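Local coordinates for protein Non-sulfated chondroitin lyase E66 (PDB 3VSN) that cleaves non-sulfated chondroitin as a lyase of the baculovirus occlusion-derived virus envelope and is essential for oral infectivity, at residues A[108-111]-A[112-116]; A[168-171]-A[172-176]; A[291-295]-A[296-300]; A[478-481]-A[482-485]. One frame throughout, in Å; residues are numbered along the deposited sequence.

Contact 1: A[108-111]-A[112-116]; sequences NLIN and GLRII
N111 meets I115 one helical turn further on, and I110 meets R114 in the same way. All four sit on helix 103-119, within the alpha-helical region of the polysaccharide lyase family 8 type. N111 has its CG anti to the backbone N (chi1 -175°), which places the amide beside the carbonyl carbon and on the way to the next turn. There N111 ND2 lies 3.7 Å from I115 CD1. The same methyl also rests 3.5 Å from N111 O, the carbonyl that accepts I115 N at 3.0 Å. The polar end of N111 has its main partner elsewhere: ND2 donates to D62 OD1.

The I110 and R114 side chains cross at a slant. The R114 chain runs extended from CG to NE and passes close by I110 O, which accepts R114 N, with R114 CG 3.3 Å from that oxygen. Its guanidinium then has the I110 side chain over one face, near the rim; R114 NE is 4.0 Å from I110 CG1. R114 NH2 makes a salt bridge with E163.

G112 adds backbone only. Its N bonds to N108 O at 2.9 Å. On the buried side L113 reaches F148 and I151 of helix 138-154. The chemistry is therefore divided: regular i to i+4 backbone bonds hold the turn, aliphatic carbon lies against the amide and guanidinium, and both polar ends are tied to residues beyond the turn.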
# COMPACT_ATOMS: atom_id res chain seq x y z
N ASN A 108 -20.74 -24.60 21.83
CA ASN A 108 -20.67 -23.17 22.11
C ASN A 108 -20.99 -22.32 20.89
O ASN A 108 -21.65 -21.28 21.00
CB ASN A 108 -19.31 -22.79 22.72
CG ASN A 108 -19.26 -23.02 24.22
OD1 ASN A 108 -20.25 -22.84 24.92
ND2 ASN A 108 -18.09 -23.43 24.71
N LEU A 109 -20.55 -22.78 19.72
CA LEU A 109 -20.83 -22.09 18.46
C LEU A 109 -22.32 -22.10 18.10
O LEU A 109 -22.90 -21.05 17.83
CB LEU A 109 -19.97 -22.65 17.32
CG LEU A 109 -18.46 -22.34 17.37
CD1 LEU A 109 -17.72 -23.08 16.27
CD2 LEU A 109 -18.18 -20.84 17.30
N ILE A 110 -22.94 -23.28 18.10
CA ILE A 110 -24.37 -23.37 17.81
C ILE A 110 -25.21 -22.64 18.87
O ILE A 110 -26.19 -21.97 18.52
CB ILE A 110 -24.85 -24.83 17.55
CG1 ILE A 110 -26.26 -24.85 16.94
CG2 ILE A 110 -24.81 -25.67 18.82
CD1 ILE A 110 -26.34 -24.27 15.54
N ASN A 111 -24.80 -22.74 20.13
CA ASN A 111 -25.45 -22.01 21.22
C ASN A 111 -25.37 -20.50 21.02
O ASN A 111 -26.34 -19.78 21.24
CB ASN A 111 -24.85 -22.41 22.58
CG ASN A 111 -25.57 -21.77 23.76
OD1 ASN A 111 -26.80 -21.81 23.85
ND2 ASN A 111 -24.80 -21.18 24.67
N GLY A 112 -24.19 -20.03 20.60
CA GLY A 112 -23.99 -18.62 20.27
C GLY A 112 -24.91 -18.13 19.17
O GLY A 112 -25.45 -17.03 19.25
N LEU A 113 -25.09 -18.96 18.14
CA LEU A 113 -25.99 -18.64 17.03
C LEU A 113 -27.45 -18.59 17.49
O LEU A 113 -28.19 -17.67 17.11
CB LEU A 113 -25.81 -19.63 15.87
CG LEU A 113 -26.47 -19.28 14.53
CD1 LEU A 113 -25.96 -17.95 13.99
CD2 LEU A 113 -26.23 -20.40 13.52
N ARG A 114 -27.85 -19.56 18.30
CA ARG A 114 -29.19 -19.59 18.91
C ARG A 114 -29.47 -18.32 19.71
O ARG A 114 -30.56 -17.76 19.61
CB ARG A 114 -29.35 -20.80 19.83
CG ARG A 114 -29.46 -22.14 19.12
CD ARG A 114 -29.42 -23.27 20.13
NE ARG A 114 -29.33 -24.58 19.47
CZ ARG A 114 -28.85 -25.67 20.05
NH1 ARG A 114 -28.39 -25.63 21.30
NH2 ARG A 114 -28.81 -26.82 19.37
N ILE A 115 -28.49 -17.89 20.51
CA ILE A 115 -28.63 -16.68 21.33
C ILE A 115 -28.87 -15.45 20.46
O ILE A 115 -29.78 -14.66 20.74
CB ILE A 115 -27.42 -16.48 22.28
CG1 ILE A 115 -27.38 -17.58 23.35
CG2 ILE A 115 -27.50 -15.12 22.97
CD1 ILE A 115 -26.05 -17.71 24.06
N ILE A 116 -28.09 -15.30 19.39
CA ILE A 116 -28.27 -14.19 18.44
C ILE A 116 -29.65 -14.21 17.78
O ILE A 116 -30.32 -13.18 17.70
CB ILE A 116 -27.15 -14.16 17.37
CG1 ILE A 116 -25.80 -13.85 18.01
CG2 ILE A 116 -27.46 -13.13 16.29
CD1 ILE A 116 -24.61 -14.09 17.11

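Contact 2: A[168-171]-A[172-176]; sequences TRYW and LGLYL
Y170, W171, L174 and Y175 form an aromatic and aliphatic patch along the last turns of helix 161-175. L174 CD1 touches both rings of the preceding turn from one side. It approaches Y170 CE1 to 3.5 Å and also lies 4.0 Å from W171 CZ3. The two rings also meet each other: Y170 CD1 lies over one face of the indole, near its rim, while W171 CD1 sits at the edge of the phenol ring and in its plane. Y170 has CG anti to the backbone N (chi1 -175°), but the W171 indole turns beside its own N (chi1 -72°). With these torsions the two neighbouring rings lie in contact.

W171 and Y175 lie side by side and point the same way. Y175 CE1 meets the indole at its edge, 3.9 Å from W171 CE3. The edge of the Y175 ring is turned to W171 O, which also accepts Y175 N at 2.9 Å.

The helix belongs to the alpha/alpha toroid of this lyase and packs on helix 138-154, where F148 touches T168, W171 and L172. T168 and L172 also run side by side, with T168 CG2 3.7 Å from L172 CD1. The backbone bonds of G173 and L174 are the less regular ones. G173 N reaches R169 O from well above the carbonyl plane, at 3.2 Å. L174 N bonds to Y170 O and weakly to W171 O. L176 is the first residue to leave helical angles. The phenol groups are anchored beyond the helix, Y170 OH on D122 and Y175 OH on the P121 carbonyl.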
# COMPACT_ATOMS: atom_id res chain seq x y z
N THR A 168 -29.88 -20.22 9.24
CA THR A 168 -29.31 -19.40 8.16
C THR A 168 -30.34 -19.10 7.07
O THR A 168 -30.55 -17.94 6.71
CB THR A 168 -28.04 -20.05 7.57
OG1 THR A 168 -27.04 -20.14 8.59
CG2 THR A 168 -27.49 -19.24 6.40
N ARG A 169 -31.01 -20.14 6.56
CA ARG A 169 -32.05 -19.97 5.54
C ARG A 169 -33.14 -19.00 6.00
O ARG A 169 -33.53 -18.11 5.25
CB ARG A 169 -32.67 -21.32 5.16
CG ARG A 169 -31.80 -22.17 4.24
CD ARG A 169 -32.55 -23.40 3.74
NE ARG A 169 -32.75 -24.39 4.80
CZ ARG A 169 -31.97 -25.45 5.00
NH1 ARG A 169 -32.23 -26.27 6.00
NH2 ARG A 169 -30.93 -25.70 4.20
N TYR A 170 -33.60 -19.16 7.23
CA TYR A 170 -34.67 -18.30 7.73
C TYR A 170 -34.21 -16.86 8.01
O TYR A 170 -34.80 -15.92 7.51
CB TYR A 170 -35.36 -18.87 8.97
CG TYR A 170 -36.54 -18.01 9.37
CD1 TYR A 170 -36.41 -17.02 10.35
CD2 TYR A 170 -37.77 -18.15 8.74
CE1 TYR A 170 -37.48 -16.22 10.71
CE2 TYR A 170 -38.85 -17.35 9.09
CZ TYR A 170 -38.70 -16.39 10.07
OH TYR A 170 -39.77 -15.60 10.41
N TRP A 171 -33.18 -16.71 8.84
CA TRP A 171 -32.79 -15.39 9.32
C TRP A 171 -32.12 -14.52 8.28
O TRP A 171 -32.31 -13.30 8.27
CB TRP A 171 -31.99 -15.48 10.61
CG TRP A 171 -32.88 -15.87 11.76
CD1 TRP A 171 -32.98 -17.11 12.38
CD2 TRP A 171 -33.87 -15.02 12.44
NE1 TRP A 171 -33.92 -17.09 13.37
CE2 TRP A 171 -34.50 -15.87 13.47
CE3 TRP A 171 -34.28 -13.70 12.31
CZ2 TRP A 171 -35.49 -15.39 14.31
CZ3 TRP A 171 -35.28 -13.22 13.17
CH2 TRP A 171 -35.87 -14.05 14.15
N LEU A 172 -31.36 -15.14 7.38
CA LEU A 172 -30.78 -14.39 6.27
C LEU A 172 -31.84 -14.10 5.22
O LEU A 172 -31.77 -13.08 4.54
CB LEU A 172 -29.55 -15.10 5.68
CG LEU A 172 -28.34 -15.27 6.60
CD1 LEU A 172 -27.09 -15.60 5.79
CD2 LEU A 172 -28.09 -14.04 7.47
N GLY A 173 -32.84 -14.98 5.12
CA GLY A 173 -34.01 -14.72 4.28
C GLY A 173 -34.68 -13.41 4.67
O GLY A 173 -35.16 -12.67 3.81
N LEU A 174 -34.68 -13.12 5.97
CA LEU A 174 -35.24 -11.87 6.48
C LEU A 174 -34.26 -10.70 6.39
O LEU A 174 -34.62 -9.63 5.89
CB LEU A 174 -35.71 -12.03 7.93
CG LEU A 174 -36.96 -12.88 8.22
CD1 LEU A 174 -37.21 -12.89 9.72
CD2 LEU A 174 -38.19 -12.36 7.48
N TYR A 175 -33.03 -10.90 6.86
CA TYR A 175 -32.07 -9.80 7.02
C TYR A 175 -31.20 -9.51 5.79
O TYR A 175 -30.64 -8.42 5.67
CB TYR A 175 -31.21 -10.01 8.27
CG TYR A 175 -31.92 -9.59 9.52
CD1 TYR A 175 -32.85 -10.44 10.14
CD2 TYR A 175 -31.71 -8.33 10.08
CE1 TYR A 175 -33.52 -10.05 11.28
CE2 TYR A 175 -32.38 -7.93 11.23
CZ TYR A 175 -33.29 -8.80 11.82
OH TYR A 175 -33.96 -8.41 12.95
N LEU A 176 -31.11 -10.49 4.90
CA LEU A 176 -30.37 -10.34 3.65
C LEU A 176 -31.20 -10.96 2.52
O LEU A 176 -30.80 -11.96 1.92
CB LEU A 176 -29.00 -11.02 3.79
CG LEU A 176 -27.86 -10.74 2.80
CD1 LEU A 176 -27.54 -9.26 2.72
CD2 LEU A 176 -26.62 -11.53 3.20

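Contact 3: A[291-295]-A[296-300]; sequences GVVVP and GVMSR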
# COMPACT_ATOMS: atom_id res chain seq x y z
N GLY A 291 4.04 -7.38 4.88
CA GLY A 291 2.94 -6.44 5.12
C GLY A 291 3.36 -4.97 5.07
O GLY A 291 2.53 -4.08 5.29
N VAL A 292 4.63 -4.73 4.79
CA VAL A 292 5.15 -3.37 4.62
C VAL A 292 4.69 -2.79 3.28
O VAL A 292 4.78 -3.45 2.23
CB VAL A 292 6.69 -3.31 4.76
CG1 VAL A 292 7.20 -1.88 4.69
CG2 VAL A 292 7.12 -3.93 6.09
N VAL A 293 4.15 -1.57 3.33
CA VAL A 293 3.60 -0.88 2.17
C VAL A 293 3.99 0.60 2.24
O VAL A 293 3.88 1.22 3.29
CB VAL A 293 2.06 -0.97 2.11
CG1 VAL A 293 1.53 -0.40 0.80
CG2 VAL A 293 1.58 -2.41 2.27
N VAL A 294 4.43 1.14 1.11
CA VAL A 294 4.78 2.56 1.01
C VAL A 294 3.62 3.44 1.52
O VAL A 294 2.48 3.24 1.12
CB VAL A 294 5.24 2.95 -0.43
CG1 VAL A 294 4.08 2.96 -1.42
CG2 VAL A 294 5.97 4.29 -0.43
N PRO A 295 3.92 4.38 2.44
CA PRO A 295 2.83 5.14 3.08
C PRO A 295 1.96 5.95 2.14
O PRO A 295 0.77 6.12 2.41
CB PRO A 295 3.58 6.07 4.05
CG PRO A 295 4.86 5.37 4.34
CD PRO A 295 5.23 4.65 3.06
N GLY A 296 2.52 6.44 1.03
CA GLY A 296 1.79 7.28 0.08
C GLY A 296 0.54 6.67 -0.55
O GLY A 296 -0.31 7.40 -1.07
N VAL A 297 0.41 5.34 -0.51
CA VAL A 297 -0.78 4.67 -1.06
C VAL A 297 -1.72 4.15 0.03
O VAL A 297 -2.73 3.49 -0.26
CB VAL A 297 -0.41 3.52 -2.04
CG1 VAL A 297 0.45 4.04 -3.19
CG2 VAL A 297 0.29 2.38 -1.32
N MET A 298 -1.40 4.45 1.29
CA MET A 298 -2.15 3.93 2.43
C MET A 298 -3.00 5.00 3.12
O MET A 298 -3.22 6.07 2.56
CB MET A 298 -1.19 3.24 3.41
CG MET A 298 -0.51 2.00 2.83
SD MET A 298 -1.63 0.63 2.48
CE MET A 298 -1.74 -0.13 4.10
N SER A 299 -3.51 4.70 4.31
CA SER A 299 -4.51 5.56 4.95
C SER A 299 -3.96 6.91 5.44
O SER A 299 -2.74 7.08 5.61
CB SER A 299 -5.25 4.82 6.07
OG SER A 299 -4.35 4.15 6.93
N ARG A 300 -4.86 7.86 5.67
CA ARG A 300 -4.50 9.24 5.99
C ARG A 300 -3.77 9.44 7.32
O ARG A 300 -3.15 10.49 7.52
CB ARG A 300 -5.74 10.14 5.93
CG ARG A 300 -6.30 10.35 4.53
CD ARG A 300 -7.56 11.19 4.58
NE ARG A 300 -8.59 10.55 5.39
CZ ARG A 300 -9.50 9.70 4.92
NH1 ARG A 300 -9.53 9.38 3.63
NH2 ARG A 300 -10.39 9.16 5.74
O HOH W 1 -0.13 6.43 4.98
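V293, V294, V297 and M298 make the apolar part of this contact. V293 CG1 touches two partners at once: V297 CG2 at 3.7 Å and M298 SD at 3.7 Å. V293 holds CG1 anti to its N (chi1 -173°), beside the carbonyl carbon, and this turns the methyl forward to the later residues. M298 bends at both chi2 and chi3, which folds the thioether back over V293. V294 CG1 meets V297 CG2 at 3.8 Å, the two side chains crossing at about a right angle. Strand 335-340 carries the apolar packing further, since V340 touches both V294 and V297.

The hydrogen bonds span three residues. M298 N donates to P295 O at 3.0 Å, from above the carbonyl plane. V297 N makes a weak though straight bond to V294 O at 3.4 Å, angle 168°.

One water adds a polar bridge. It donates to P295 O at 2.7 Å and to S299 O at 2.8 Å, so the P295 carbonyl accepts from both the water and M298 N.

R300, at the end of 296-300, points away from this packing. Its guanidinium makes salt bridges with E350 and D352. R300 is the transition state stabilizer, and E350 is important for catalytic activity. The i to i+3 bonding is that of a short 3-10 turn, here in a buried loop that leads straight into the active site.

Contact 4: A[478-481]-A[482-485]; sequences SRDT and SVNT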
# COMPACT_ATOMS: atom_id res chain seq x y z
N SER A 478 16.16 8.18 10.40
CA SER A 478 15.30 8.57 11.51
C SER A 478 15.01 7.37 12.39
O SER A 478 14.96 6.23 11.91
CB SER A 478 13.99 9.16 10.99
OG SER A 478 13.33 8.24 10.13
N ARG A 479 14.82 7.61 13.69
CA ARG A 479 14.41 6.54 14.60
C ARG A 479 13.44 7.03 15.67
O ARG A 479 13.57 8.14 16.19
CB ARG A 479 15.62 5.84 15.23
CG ARG A 479 16.25 6.54 16.43
CD ARG A 479 17.37 5.71 17.05
NE ARG A 479 18.03 6.45 18.13
CZ ARG A 479 17.75 6.30 19.43
NH1 ARG A 479 16.82 5.44 19.82
NH2 ARG A 479 18.41 7.02 20.34
N ASP A 480 12.46 6.17 15.95
CA ASP A 480 11.54 6.33 17.07
C ASP A 480 12.33 5.88 18.30
O ASP A 480 12.65 4.70 18.44
CB ASP A 480 10.32 5.43 16.82
CG ASP A 480 9.29 5.49 17.94
OD1 ASP A 480 9.64 5.74 19.11
OD2 ASP A 480 8.10 5.24 17.64
N THR A 481 12.64 6.83 19.19
CA THR A 481 13.51 6.57 20.34
C THR A 481 12.86 5.69 21.42
O THR A 481 13.54 5.25 22.34
CB THR A 481 14.01 7.87 21.01
OG1 THR A 481 12.89 8.63 21.47
CG2 THR A 481 14.83 8.71 20.03
N SER A 482 11.55 5.45 21.31
CA SER A 482 10.86 4.57 22.26
C SER A 482 11.13 3.09 21.94
O SER A 482 10.92 2.22 22.78
CB SER A 482 9.36 4.86 22.30
OG SER A 482 8.69 4.32 21.17
N VAL A 483 11.60 2.83 20.72
CA VAL A 483 11.92 1.47 20.30
C VAL A 483 13.33 1.13 20.77
O VAL A 483 14.28 1.84 20.47
CB VAL A 483 11.81 1.30 18.77
CG1 VAL A 483 12.12 -0.13 18.34
CG2 VAL A 483 10.41 1.70 18.29
N ASN A 484 13.46 0.04 21.52
CA ASN A 484 14.78 -0.39 21.97
C ASN A 484 15.33 -1.49 21.07
O ASN A 484 14.76 -2.57 20.95
CB ASN A 484 14.75 -0.81 23.44
CG ASN A 484 14.54 0.38 24.38
OD1 ASN A 484 13.47 0.54 24.95
ND2 ASN A 484 15.57 1.21 24.52
N THR A 485 16.43 -1.17 20.39
CA THR A 485 17.14 -2.11 19.54
C THR A 485 18.56 -2.22 20.08
O THR A 485 18.89 -1.57 21.07
CB THR A 485 17.18 -1.65 18.06
OG1 THR A 485 18.00 -0.49 17.94
CG2 THR A 485 15.77 -1.33 17.54
O HOH W 2 15.23 3.51 18.67
O HOH W 3 16.10 4.12 22.29
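The R479 guanidinium has T481 CG2 over one face, 3.7 Å above its plane and offset to the rim. At its edge, in the plane, are two waters, both accepting from NH1. One of them donates to D480 O and to V483 O, 2.6 Å from the latter. The other lies 2.9 Å from R479 NH1 and donates to T481 O, with a weak bond to V483 O. The waters thus tie the arginine to the carbonyls of the turn, with V483 O reached from both. R479 NE makes a salt bridge with E534.

The D480 carboxylate is the other flat group. Its OD1 accepts twice from S482. S482 N arrives nearly along the C-O axis at 2.9 Å, and S482 OG from above the carboxylate plane at 2.7 Å. The aspartate reaches both because CG is anti to its backbone N (chi1 179°), beside the carbonyl carbon.

The bond from S482 N makes an Asx turn, which coincides with a type I beta turn from D480 to V483; the OG bond adds to it. The turn ends strand 472-480 of an antiparallel sheet and starts the loop to helix 490-496. Its closing bond runs from V483 N to D480 O at 3.1 Å, with the donor above the carbonyl plane. The V483 side chain crosses that of D480 at about a right angle, CG2 4.0 Å from D480 CG. T481 still pairs by its backbone with S532, beside strand 533-540, and D480 also touches N379 and T382.

The four contacts come in series along the chain. Contacts 1 and 2 lie in the alpha-helical region, on helices 103-119 and 161-175. Their centres are about 16 Å apart, and helix 138-154 packs on both: F148 touches L113 of contact 1 and T168, W171 and L172 of contact 2. Contacts 3 and 4 come later, in the E66-specific part of the chain, with centres about 20 Å apart. Contact 3 lies near the centre of the folded chain, about 38 Å from the centres of contacts 1 and 2, and holds the catalytic R300. Contact 4 is at the surface, where strand 472-480 ends. Only contact 3 is at the catalytic site; the others are local packing, two in the helical toroid and one in the beta-rich part.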